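Local coordinates for phage terminase large subunit (Thermus phage P7426, PDB 7KS4), which probably acts as an ATP-driven motor that packages viral DNA into capsids and as the endonuclease that cuts it, represented here by its N-terminal ATPase domain, at residues L19-H24 with K48-S53; A29-T34 with A52-V57; E79-R84 with F150-E155; G83-K88 with L108-H113. One frame throughout, in Å; residues are numbered along the deposited sequence.

Contact 1: residues L19-H24 with K48-S53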
loop_
_atom_site.group_PDB
_atom_site.type_symbol
_atom_site.label_atom_id
_atom_site.label_comp_id
_atom_site.label_asym_id
_atom_site.label_seq_id
_atom_site.Cartn_x
_atom_site.Cartn_y
_atom_site.Cartn_z
ATOM N N LEU A 19 0.997 17.477 -1.287
ATOM C CA LEU A 19 1.442 16.624 -0.195
ATOM C C LEU A 19 2.879 16.881 0.236
ATOM O O LEU A 19 3.302 16.329 1.257
ATOM C CB LEU A 19 1.300 15.153 -0.586
ATOM C CG LEU A 19 -0.082 14.546 -0.384
ATOM C CD1 LEU A 19 -0.105 13.143 -0.955
ATOM C CD2 LEU A 19 -0.447 14.539 1.088
ATOM N N GLY A 20 3.637 17.695 -0.492
ATOM C CA GLY A 20 5.062 17.761 -0.237
ATOM C C GLY A 20 5.762 16.475 -0.602
ATOM O O GLY A 20 6.782 16.133 0.000
ATOM N N TYR A 21 5.243 15.766 -1.597
ATOM C CA TYR A 21 5.680 14.423 -1.949
ATOM C C TYR A 21 6.333 14.449 -3.322
ATOM O O TYR A 21 5.750 14.968 -4.280
ATOM C CB TYR A 21 4.477 13.477 -1.932
ATOM C CG TYR A 21 4.719 12.051 -2.390
ATOM C CD1 TYR A 21 5.629 11.225 -1.737
ATOM C CD2 TYR A 21 3.985 11.514 -3.438
ATOM C CE1 TYR A 21 5.825 9.914 -2.143
ATOM C CE2 TYR A 21 4.167 10.194 -3.846
ATOM C CZ TYR A 21 5.090 9.404 -3.196
ATOM O OH TYR A 21 5.277 8.093 -3.586
ATOM N N LYS A 22 7.539 13.894 -3.415
ATOM C CA LYS A 22 8.297 13.835 -4.666
ATOM C C LYS A 22 8.681 12.385 -4.935
ATOM O O LYS A 22 9.780 11.941 -4.572
ATOM C CB LYS A 22 9.532 14.737 -4.607
ATOM C CG LYS A 22 9.212 16.243 -4.644
ATOM C CD LYS A 22 9.427 16.932 -3.287
ATOM C CE LYS A 22 9.177 18.446 -3.363
ATOM N NZ LYS A 22 8.447 19.005 -2.169
ATOM N N PRO A 23 7.823 11.629 -5.605
ATOM C CA PRO A 23 8.049 10.183 -5.716
ATOM C C PRO A 23 9.277 9.827 -6.544
ATOM O O PRO A 23 9.696 10.568 -7.435
ATOM C CB PRO A 23 6.769 9.687 -6.399
ATOM C CG PRO A 23 6.307 10.866 -7.189
ATOM C CD PRO A 23 6.640 12.059 -6.372
ATOM N N HIS A 24 9.838 8.654 -6.240
ATOM C CA HIS A 24 10.898 8.038 -7.023
ATOM C C HIS A 24 10.306 7.254 -8.193
ATOM O O HIS A 24 9.089 7.099 -8.317
ATOM C CB HIS A 24 11.738 7.112 -6.147
ATOM C CG HIS A 24 12.329 7.788 -4.951
ATOM N ND1 HIS A 24 12.565 7.131 -3.764
ATOM C CD2 HIS A 24 12.727 9.068 -4.759
ATOM C CE1 HIS A 24 13.087 7.974 -2.891
ATOM N NE2 HIS A 24 13.195 9.157 -3.470
ATOM N N LYS A 48 7.951 1.869 -0.087
ATOM C CA LYS A 48 6.658 1.191 -0.069
ATOM C C LYS A 48 5.656 1.923 0.822
ATOM O O LYS A 48 4.525 2.203 0.408
ATOM C CB LYS A 48 6.869 -0.250 0.406
ATOM C CG LYS A 48 7.589 -1.172 -0.617
ATOM C CD LYS A 48 7.894 -2.619 -0.135
ATOM C CE LYS A 48 8.597 -2.715 1.205
ATOM N NZ LYS A 48 9.987 -2.207 1.138
ATOM N N SER A 49 6.064 2.248 2.051
ATOM C CA SER A 49 5.153 2.846 3.029
ATOM C C SER A 49 4.669 4.210 2.568
ATOM O O SER A 49 3.483 4.540 2.697
ATOM C CB SER A 49 5.840 2.995 4.388
ATOM O OG SER A 49 5.894 1.782 5.112
ATOM N N GLU A 50 5.590 5.038 2.074
ATOM C CA GLU A 50 5.230 6.391 1.675
ATOM C C GLU A 50 4.244 6.369 0.517
ATOM O O GLU A 50 3.235 7.088 0.529
ATOM C CB GLU A 50 6.484 7.183 1.294
ATOM C CG GLU A 50 6.270 8.683 1.288
ATOM C CD GLU A 50 6.092 9.245 2.684
ATOM O OE1 GLU A 50 6.297 8.491 3.659
ATOM O OE2 GLU A 50 5.745 10.438 2.803
ATOM N N ALA A 51 4.533 5.558 -0.502
ATOM C CA ALA A 51 3.667 5.493 -1.674
ATOM C C ALA A 51 2.277 5.006 -1.300
ATOM O O ALA A 51 1.269 5.538 -1.785
ATOM C CB ALA A 51 4.288 4.582 -2.729
ATOM N N ALA A 52 2.196 3.992 -0.439
ATOM C CA ALA A 52 0.889 3.512 -0.012
ATOM C C ALA A 52 0.129 4.598 0.741
ATOM O O ALA A 52 -1.082 4.750 0.566
ATOM C CB ALA A 52 1.043 2.265 0.853
ATOM N N SER A 53 0.820 5.351 1.600
ATOM C CA SER A 53 0.140 6.393 2.364
ATOM C C SER A 53 -0.415 7.465 1.437
ATOM O O SER A 53 -1.538 7.949 1.636
ATOM C CB SER A 53 1.090 6.997 3.402
ATOM O OG SER A 53 2.018 7.900 2.815
#
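E50, packed against Y21, has both carboxylate oxygens held by basic side chains of helix 75-92: OE1 forms a salt bridge with R84 and OE2 one with K88. It lies in the first turn of the helix that follows the Walker A P-loop. There K48 NZ pairs with the ADP β-phosphate, and the S49 backbone N is hydrogen-bonded to the same phosphate. Segment 19-24 leaves helix 13-19 through a Schellman motif at G20 and passes beside that P-loop helix, and the carbonyl of K22 accepts a hydrogen bond from the adenine amino group. The two segments therefore line one nucleotide pocket at its base and phosphate ends. Between them the contact rests on the Y21 ring, which is thrust toward the helix by a chi1 of 175° that sets CG opposite the backbone N. Y21 CE1 comes to 3.7 Å from E50 CG, an oblique approach, and the side chains run past each other in opposite directions, leaving ring and carboxylate planes 41° apart. The bend of E50 at chi2 (70°) leaves this methylene touching the ring while the acid group goes on to R84 and K88. P23 N covers the centre of one face of the ring. At the far end, the Y21 hydroxyl, hydrogen-bonded to H31, brushes the helix backbone, with Y21 OH 3.6 Å from A51 CA and 3.7 Å from A51 CB.

Contact 2: residues A29-T34 with A52-V57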
loop_
_atom_site.group_PDB
_atom_site.type_symbol
_atom_site.label_atom_id
_atom_site.label_comp_id
_atom_site.label_asym_id
_atom_site.label_seq_id
_atom_site.Cartn_x
_atom_site.Cartn_y
_atom_site.Cartn_z
ATOM N N ALA A 29 5.809 4.699 -10.769
ATOM C CA ALA A 29 5.222 3.625 -11.563
ATOM C C ALA A 29 3.992 3.046 -10.874
ATOM O O ALA A 29 2.973 2.785 -11.526
ATOM C CB ALA A 29 6.255 2.533 -11.823
ATOM N N ILE A 30 4.062 2.853 -9.555
ATOM C CA ILE A 30 2.907 2.369 -8.800
ATOM C C ILE A 30 1.742 3.341 -8.930
ATOM O O ILE A 30 0.595 2.939 -9.149
ATOM C CB ILE A 30 3.294 2.142 -7.327
ATOM C CG1 ILE A 30 4.285 0.969 -7.236
ATOM C CG2 ILE A 30 2.041 1.908 -6.455
ATOM C CD1 ILE A 30 4.837 0.719 -5.854
ATOM N N HIS A 31 2.015 4.639 -8.774
ATOM C CA HIS A 31 0.944 5.632 -8.813
ATOM C C HIS A 31 0.332 5.747 -10.204
ATOM O O HIS A 31 -0.868 6.006 -10.334
ATOM C CB HIS A 31 1.460 7.001 -8.369
ATOM C CG HIS A 31 1.919 7.045 -6.948
ATOM N ND1 HIS A 31 1.164 6.553 -5.905
ATOM C CD2 HIS A 31 3.054 7.533 -6.393
ATOM C CE1 HIS A 31 1.816 6.729 -4.771
ATOM N NE2 HIS A 31 2.964 7.323 -5.040
ATOM N N ARG A 32 1.139 5.593 -11.258
ATOM C CA ARG A 32 0.601 5.697 -12.612
ATOM C C ARG A 32 -0.221 4.476 -13.004
ATOM O O ARG A 32 -1.038 4.563 -13.928
ATOM C CB ARG A 32 1.729 5.896 -13.625
ATOM C CG ARG A 32 2.370 7.274 -13.556
ATOM C CD ARG A 32 3.264 7.532 -14.754
ATOM N NE ARG A 32 4.042 8.760 -14.603
ATOM C CZ ARG A 32 3.648 9.967 -15.003
ATOM N NH1 ARG A 32 2.472 10.140 -15.596
ATOM N NH2 ARG A 32 4.441 11.014 -14.811
ATOM N N SER A 33 -0.029 3.352 -12.323
ATOM C CA SER A 33 -0.754 2.137 -12.663
ATOM C C SER A 33 -2.226 2.267 -12.297
ATOM O O SER A 33 -2.565 2.664 -11.180
ATOM C CB SER A 33 -0.149 0.939 -11.936
ATOM O OG SER A 33 -0.959 -0.209 -12.119
ATOM N N THR A 34 -3.099 1.900 -13.234
ATOM C CA THR A 34 -4.534 1.850 -12.999
ATOM C C THR A 34 -5.033 0.443 -12.675
ATOM O O THR A 34 -6.248 0.230 -12.600
ATOM C CB THR A 34 -5.277 2.391 -14.221
ATOM O OG1 THR A 34 -4.924 1.615 -15.373
ATOM C CG2 THR A 34 -4.918 3.856 -14.454
ATOM N N ALA A 52 2.196 3.992 -0.439
ATOM C CA ALA A 52 0.889 3.512 -0.012
ATOM C C ALA A 52 0.129 4.598 0.741
ATOM O O ALA A 52 -1.082 4.750 0.566
ATOM C CB ALA A 52 1.043 2.265 0.853
ATOM N N SER A 53 0.820 5.351 1.600
ATOM C CA SER A 53 0.140 6.393 2.364
ATOM C C SER A 53 -0.415 7.465 1.437
ATOM O O SER A 53 -1.538 7.949 1.636
ATOM C CB SER A 53 1.090 6.997 3.402
ATOM O OG SER A 53 2.018 7.900 2.815
ATOM N N VAL A 54 0.341 7.827 0.397
ATOM C CA VAL A 54 -0.140 8.822 -0.560
ATOM C C VAL A 54 -1.400 8.333 -1.256
ATOM O O VAL A 54 -2.336 9.109 -1.487
ATOM C CB VAL A 54 0.965 9.163 -1.574
ATOM C CG1 VAL A 54 0.423 10.060 -2.694
ATOM C CG2 VAL A 54 2.120 9.853 -0.854
ATOM N N GLU A 55 -1.434 7.050 -1.628
ATOM C CA GLU A 55 -2.625 6.494 -2.271
ATOM C C GLU A 55 -3.845 6.627 -1.372
ATOM O O GLU A 55 -4.928 7.019 -1.827
ATOM C CB GLU A 55 -2.389 5.025 -2.636
ATOM C CG GLU A 55 -1.361 4.813 -3.744
ATOM C CD GLU A 55 -1.944 4.988 -5.133
ATOM O OE1 GLU A 55 -3.163 4.785 -5.303
ATOM O OE2 GLU A 55 -1.180 5.340 -6.058
ATOM N N ALA A 56 -3.691 6.305 -0.088
ATOM C CA ALA A 56 -4.803 6.407 0.853
ATOM C C ALA A 56 -5.269 7.848 1.015
ATOM O O ALA A 56 -6.474 8.123 1.006
ATOM C CB ALA A 56 -4.391 5.818 2.199
ATOM N N VAL A 57 -4.330 8.786 1.170
ATOM C CA VAL A 57 -4.704 10.191 1.317
ATOM C C VAL A 57 -5.542 10.640 0.131
ATOM O O VAL A 57 -6.585 11.288 0.290
ATOM C CB VAL A 57 -3.455 11.080 1.472
ATOM C CG1 VAL A 57 -3.873 12.547 1.535
ATOM C CG2 VAL A 57 -2.667 10.713 2.714
#
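A buried histidine-carboxylate hydrogen bond joins helix 25-32 to the P-loop helix 48-62, with H31 as donor and E55 as acceptor. H31 ND1 lies 2.6 Å from E55 OE2, and the N-H points almost straight at the oxygen (176°). That oxygen sits practically in the imidazole plane and is met on its anti side, while ring and carboxylate are nearly coplanar. Both side chains leave their helices obliquely and turn inward at their ends; E55 does so by folding at chi2 (-82°), which carries its carboxylate alongside the ring and leaves E55 CG 3.8 Å from H31 CE1, at the ring edge. V54, one residue earlier, adds an apolar touch: its CB lies 4.1 Å from H31 CE1. The nearest backbones, at H31 and E55, keep their CA atoms 7.5 Å apart, so side chains fill the gap. Each partner is gripped a second time, H31 NE2 by Y21 and E55 OE1 by a salt bridge to R38, whose guanidinium also reaches the carbonyl of I30. Held at both nitrogens, the imidazole has its rotation fixed, and the neighbouring carboxylate would be expected to polarise it. A buried chain of polar side chains, Y21, H31, E55 and R38, thus runs from the loop after helix 13-19 across helices 25-32 and 48-62 to strand 37-42, centred on a histidine-carboxylate pair within a P-loop ATPase fold.

Contact 3: residues E79-R84 with F150-E155; sequences EIIFGR and FVILDE
I81 on helix 75-92 packs over I152 and D154 of the predicted Walker B strand, which lies in the middle of the mixed sheet of this P-loop ATPase. The apolar pair is I81 with I152, whose CG2 stands 4.2 Å from I81 CD1. The same methyl reaches further along the strand to make a van der Waals contact with a polar group: it lies over the face of the D154 carboxylate, almost directly above its carbon, with I81 CD1 3.7 Å from D154 CG. The extended isoleucine chain (chi2 173°) puts the methyl there, and the two side chains cross at a slant. I152 and D154 point to the same side of the strand, as alternate residues do, while L153 between them faces away toward helix 161-175.

The polar part runs through a water. It accepts a hydrogen bond from I81 N, 3.0 Å away, and donates one to D154 OD2 at 2.8 Å, linking the helix backbone to the carboxylate that I81 CD1 covers. D154 OD2 therefore has two partners, the water and Q77, which limit the carboxylate's rotation.

The nearest atom of the D154 side chain lies about 3 Å from the magnesium ion, whose site in this structure involves K48 and S49; D154 binds magnesium in another structure of the protein. E155, predicted to be the catalytic glutamate, follows with a positive phi (43°), and its side chain receives a hydrogen bond from T184 N. E155 N makes a weak, bent hydrogen bond back to D154 OD1 at 3.1 Å.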
loop_
_atom_site.group_PDB
_atom_site.type_symbol
_atom_site.label_atom_id
_atom_site.label_comp_id
_atom_site.label_asym_id
_atom_site.label_seq_id
_atom_site.Cartn_x
_atom_site.Cartn_y
_atom_site.Cartn_z
ATOM N N GLU A 79 0.497 0.441 12.137
ATOM C CA GLU A 79 0.587 1.818 12.614
ATOM C C GLU A 79 1.517 2.665 11.762
ATOM O O GLU A 79 1.389 3.893 11.760
ATOM C CB GLU A 79 1.075 1.852 14.066
ATOM C CG GLU A 79 0.032 1.449 15.096
ATOM C CD GLU A 79 0.631 1.211 16.477
ATOM O OE1 GLU A 79 1.715 1.767 16.764
ATOM O OE2 GLU A 79 0.018 0.463 17.271
ATOM N N ILE A 80 2.456 2.043 11.048
ATOM C CA ILE A 80 3.419 2.815 10.269
ATOM C C ILE A 80 2.701 3.570 9.159
ATOM O O ILE A 80 2.720 4.805 9.112
ATOM C CB ILE A 80 4.523 1.902 9.711
ATOM C CG1 ILE A 80 5.299 1.264 10.865
ATOM C CG2 ILE A 80 5.474 2.699 8.814
ATOM C CD1 ILE A 80 6.284 0.210 10.431
ATOM N N ILE A 81 2.053 2.841 8.251
ATOM C CA ILE A 81 1.336 3.509 7.171
ATOM C C ILE A 81 0.177 4.323 7.731
ATOM O O ILE A 81 -0.051 5.463 7.311
ATOM C CB ILE A 81 0.870 2.483 6.123
ATOM C CG1 ILE A 81 2.084 1.933 5.370
ATOM C CG2 ILE A 81 -0.127 3.110 5.143
ATOM C CD1 ILE A 81 1.763 0.782 4.425
ATOM N N PHE A 82 -0.564 3.766 8.692
ATOM C CA PHE A 82 -1.685 4.501 9.266
ATOM C C PHE A 82 -1.236 5.850 9.812
ATOM O O PHE A 82 -1.872 6.876 9.557
ATOM C CB PHE A 82 -2.364 3.689 10.367
ATOM C CG PHE A 82 -3.580 4.368 10.936
ATOM C CD1 PHE A 82 -3.489 5.132 12.092
ATOM C CD2 PHE A 82 -4.802 4.275 10.295
ATOM C CE1 PHE A 82 -4.604 5.773 12.608
ATOM C CE2 PHE A 82 -5.919 4.910 10.808
ATOM C CZ PHE A 82 -5.819 5.661 11.964
ATOM N N GLY A 83 -0.137 5.865 10.568
ATOM C CA GLY A 83 0.332 7.112 11.151
ATOM C C GLY A 83 0.750 8.127 10.104
ATOM O O GLY A 83 0.561 9.333 10.277
ATOM N N ARG A 84 1.331 7.654 9.004
ATOM C CA ARG A 84 1.717 8.566 7.937
ATOM C C ARG A 84 0.499 9.122 7.217
ATOM O O ARG A 84 0.485 10.295 6.825
ATOM C CB ARG A 84 2.640 7.858 6.960
ATOM C CG ARG A 84 3.928 7.440 7.602
ATOM C CD ARG A 84 4.825 6.775 6.617
ATOM N NE ARG A 84 5.987 6.193 7.275
ATOM C CZ ARG A 84 7.147 5.975 6.674
ATOM N NH1 ARG A 84 7.292 6.305 5.401
ATOM N NH2 ARG A 84 8.154 5.440 7.348
ATOM N N PHE A 150 -10.860 0.420 -1.250
ATOM C CA PHE A 150 -9.444 0.171 -1.467
ATOM C C PHE A 150 -8.865 -0.492 -0.229
ATOM O O PHE A 150 -9.388 -0.353 0.878
ATOM C CB PHE A 150 -8.682 1.462 -1.801
ATOM C CG PHE A 150 -8.631 2.467 -0.673
ATOM C CD1 PHE A 150 -7.491 2.583 0.119
ATOM C CD2 PHE A 150 -9.702 3.311 -0.420
ATOM C CE1 PHE A 150 -7.422 3.512 1.151
ATOM C CE2 PHE A 150 -9.636 4.259 0.615
ATOM C CZ PHE A 150 -8.493 4.353 1.398
ATOM N N VAL A 151 -7.765 -1.210 -0.431
ATOM C CA VAL A 151 -7.075 -1.862 0.673
ATOM C C VAL A 151 -5.591 -1.875 0.365
ATOM O O VAL A 151 -5.184 -2.020 -0.791
ATOM C CB VAL A 151 -7.602 -3.291 0.925
ATOM C CG1 VAL A 151 -7.351 -4.182 -0.286
ATOM C CG2 VAL A 151 -6.960 -3.878 2.163
ATOM N N ILE A 152 -4.788 -1.696 1.409
ATOM C CA ILE A 152 -3.340 -1.830 1.334
ATOM C C ILE A 152 -2.937 -2.986 2.231
ATOM O O ILE A 152 -3.308 -3.018 3.411
ATOM C CB ILE A 152 -2.631 -0.534 1.768
ATOM C CG1 ILE A 152 -3.050 0.621 0.859
ATOM C CG2 ILE A 152 -1.112 -0.731 1.756
ATOM C CD1 ILE A 152 -2.975 1.990 1.534
ATOM N N LEU A 153 -2.188 -3.937 1.671
ATOM C CA LEU A 153 -1.595 -5.024 2.441
ATOM C C LEU A 153 -0.108 -4.729 2.551
ATOM O O LEU A 153 0.604 -4.727 1.541
ATOM C CB LEU A 153 -1.829 -6.390 1.795
ATOM C CG LEU A 153 -3.176 -7.055 2.074
ATOM C CD1 LEU A 153 -4.298 -6.314 1.392
ATOM C CD2 LEU A 153 -3.149 -8.516 1.636
ATOM N N ASP A 154 0.349 -4.471 3.770
ATOM C CA ASP A 154 1.751 -4.187 4.040
ATOM C C ASP A 154 2.422 -5.455 4.551
ATOM O O ASP A 154 1.826 -6.215 5.317
ATOM C CB ASP A 154 1.886 -3.062 5.063
ATOM C CG ASP A 154 3.305 -2.536 5.175
ATOM O OD1 ASP A 154 4.078 -2.663 4.203
ATOM O OD2 ASP A 154 3.640 -1.985 6.237
ATOM N N GLU A 155 3.658 -5.683 4.116
ATOM C CA GLU A 155 4.350 -6.958 4.335
ATOM C C GLU A 155 3.405 -8.132 4.082
ATOM O O GLU A 155 3.250 -9.055 4.893
ATOM C CB GLU A 155 4.971 -7.018 5.727
ATOM C CG GLU A 155 6.377 -6.402 5.768
ATOM C CD GLU A 155 7.333 -7.062 4.769
ATOM O OE1 GLU A 155 7.670 -8.254 4.947
ATOM O OE2 GLU A 155 7.718 -6.398 3.786
HETATM O O HOH W 1 2.161 -0.107 7.610
#

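Contact 4: residues G83-K88 with L108-H113; sequences GRVVEK and LRLLVH
L110 supplies the whole strand side of the contact, with one methyl set against V85 and V86 of helix 75-92. This is helix-on-sheet packing in the antiparallel extension of the ATPase sheet. L110 CD2 approaches V85 CG1 to 3.8 Å, and the two side chains slant across one another. The same methyl lies 4.1 Å from V86 CA and 4.2 Å from V86 CG2, so it rests against both backbone and side chain of the second valine. L110 faces the helix from the strand, and a chi1 of 179° with a chi2 of 65° brings CD2 to the valines. V85 turns toward the strand and sends CG1 to L110, while its CG2 packs on S53 and A56 of helix 48-62; V86 lies alongside. The closest CA atoms, of V86 and L110, are 7.1 Å apart. Only carbon atoms meet here. A G1 beta bulge at L108 and R109, both facing Q104, begins the strand, and the L108 side chain touches Y75, E79 and F82 of the same helix. Around the contact, strand 109-115 runs between antiparallel strands 99-104 and 126-136. V86 also touches L103 of the former and V85 touches F132 of the latter, so helix 75-92 spans these three strands while its V85 reaches helix 48-62 behind it.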
loop_
_atom_site.group_PDB
_atom_site.type_symbol
_atom_site.label_atom_id
_atom_site.label_comp_id
_atom_site.label_asym_id
_atom_site.label_seq_id
_atom_site.Cartn_x
_atom_site.Cartn_y
_atom_site.Cartn_z
ATOM N N GLY A 83 -0.137 5.865 10.568
ATOM C CA GLY A 83 0.332 7.112 11.151
ATOM C C GLY A 83 0.750 8.127 10.104
ATOM O O GLY A 83 0.561 9.333 10.277
ATOM N N ARG A 84 1.331 7.654 9.004
ATOM C CA ARG A 84 1.717 8.566 7.937
ATOM C C ARG A 84 0.499 9.122 7.217
ATOM O O ARG A 84 0.485 10.295 6.825
ATOM C CB ARG A 84 2.640 7.858 6.960
ATOM C CG ARG A 84 3.928 7.440 7.602
ATOM C CD ARG A 84 4.825 6.775 6.617
ATOM N NE ARG A 84 5.987 6.193 7.275
ATOM C CZ ARG A 84 7.147 5.975 6.674
ATOM N NH1 ARG A 84 7.292 6.305 5.401
ATOM N NH2 ARG A 84 8.154 5.440 7.348
ATOM N N VAL A 85 -0.535 8.301 7.031
ATOM C CA VAL A 85 -1.772 8.808 6.445
ATOM C C VAL A 85 -2.367 9.887 7.340
ATOM O O VAL A 85 -2.823 10.929 6.861
ATOM C CB VAL A 85 -2.762 7.655 6.202
ATOM C CG1 VAL A 85 -4.092 8.184 5.696
ATOM C CG2 VAL A 85 -2.181 6.655 5.188
ATOM N N VAL A 86 -2.360 9.655 8.655
ATOM C CA VAL A 86 -2.892 10.638 9.598
ATOM C C VAL A 86 -2.209 11.988 9.409
ATOM O O VAL A 86 -2.872 13.008 9.188
ATOM C CB VAL A 86 -2.746 10.137 11.046
ATOM C CG1 VAL A 86 -3.113 11.243 12.037
ATOM C CG2 VAL A 86 -3.628 8.918 11.275
ATOM N N GLU A 87 -0.875 12.021 9.517
ATOM C CA GLU A 87 -0.161 13.293 9.384
ATOM C C GLU A 87 -0.555 14.000 8.095
ATOM O O GLU A 87 -0.871 15.198 8.095
ATOM C CB GLU A 87 1.356 13.078 9.418
ATOM C CG GLU A 87 2.177 14.383 9.465
ATOM C CD GLU A 87 2.341 15.056 8.102
ATOM O OE1 GLU A 87 2.395 14.335 7.082
ATOM O OE2 GLU A 87 2.417 16.307 8.053
ATOM N N LYS A 88 -0.536 13.265 6.979
ATOM C CA LYS A 88 -0.807 13.874 5.682
ATOM C C LYS A 88 -2.245 14.361 5.589
ATOM O O LYS A 88 -2.503 15.447 5.057
ATOM C CB LYS A 88 -0.512 12.874 4.563
ATOM C CG LYS A 88 0.946 12.464 4.486
ATOM C CD LYS A 88 1.186 11.421 3.400
ATOM C CE LYS A 88 2.659 11.340 3.037
ATOM N NZ LYS A 88 3.518 11.196 4.232
ATOM N N LEU A 108 -7.187 2.997 15.677
ATOM C CA LEU A 108 -6.658 3.143 14.322
ATOM C C LEU A 108 -7.785 3.424 13.332
ATOM O O LEU A 108 -7.984 2.716 12.344
ATOM C CB LEU A 108 -5.864 1.907 13.896
ATOM C CG LEU A 108 -4.618 1.531 14.704
ATOM C CD1 LEU A 108 -3.941 0.338 14.060
ATOM C CD2 LEU A 108 -3.642 2.700 14.829
ATOM N N ARG A 109 -8.535 4.486 13.623
ATOM C CA ARG A 109 -9.676 4.883 12.809
ATOM C C ARG A 109 -9.539 6.358 12.457
ATOM O O ARG A 109 -9.452 7.210 13.349
ATOM C CB ARG A 109 -10.993 4.622 13.539
ATOM C CG ARG A 109 -12.202 4.575 12.619
ATOM C CD ARG A 109 -13.497 4.535 13.405
ATOM N NE ARG A 109 -14.662 4.449 12.532
ATOM C CZ ARG A 109 -15.897 4.792 12.887
ATOM N NH1 ARG A 109 -16.143 5.258 14.106
ATOM N NH2 ARG A 109 -16.891 4.676 12.016
ATOM N N LEU A 110 -9.519 6.650 11.162
ATOM C CA LEU A 110 -9.387 8.005 10.655
ATOM C C LEU A 110 -10.602 8.321 9.797
ATOM O O LEU A 110 -10.949 7.549 8.896
ATOM C CB LEU A 110 -8.092 8.150 9.851
ATOM C CG LEU A 110 -7.804 9.507 9.210
ATOM C CD1 LEU A 110 -7.590 10.589 10.252
ATOM C CD2 LEU A 110 -6.596 9.387 8.283
ATOM N N LEU A 111 -11.246 9.450 10.076
ATOM C CA LEU A 111 -12.442 9.885 9.367
ATOM C C LEU A 111 -12.196 11.245 8.730
ATOM O O LEU A 111 -11.674 12.156 9.381
ATOM C CB LEU A 111 -13.642 9.974 10.319
ATOM C CG LEU A 111 -14.016 8.681 11.044
ATOM C CD1 LEU A 111 -15.165 8.940 11.998
ATOM C CD2 LEU A 111 -14.379 7.594 10.058
ATOM N N VAL A 112 -12.582 11.388 7.468
ATOM C CA VAL A 112 -12.556 12.678 6.789
ATOM C C VAL A 112 -14.001 13.028 6.456
ATOM O O VAL A 112 -14.589 12.477 5.519
ATOM C CB VAL A 112 -11.678 12.661 5.532
ATOM C CG1 VAL A 112 -11.649 14.038 4.904
ATOM C CG2 VAL A 112 -10.267 12.195 5.869
ATOM N N HIS A 113 -14.582 13.947 7.220
ATOM C CA HIS A 113 -15.954 14.371 6.987
ATOM C C HIS A 113 -15.983 15.433 5.896
ATOM O O HIS A 113 -15.219 16.400 5.946
ATOM C CB HIS A 113 -16.569 14.920 8.275
ATOM C CG HIS A 113 -16.568 13.944 9.412
ATOM N ND1 HIS A 113 -17.315 12.787 9.400
ATOM C CD2 HIS A 113 -15.918 13.963 10.601
ATOM C CE1 HIS A 113 -17.120 12.129 10.529
ATOM N NE2 HIS A 113 -16.279 12.821 11.276
#

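From the N terminus, contact 1 closes a loop from residues 19-24, through helix 25-32 and the first strand, to the start of the P-loop helix. Contact 2 begins within that loop and ends slightly further along the same helix, so the two interlace and share A52 and S53. Contacts 3 and 4 come later and start on overlapping turns of helix 75-92. The shorter loop, 83-88 to 108-113, lies within the longer one, 79-84 to 150-155. Contacts 1 and 2 tie the loop after helix 13-19 and helix 25-32 to helix 48-62; contacts 3 and 4 tie helix 75-92 to the centre of the sheet and its antiparallel part. Helices 48-62 and 75-92 join the two pairs by salt bridges and packing.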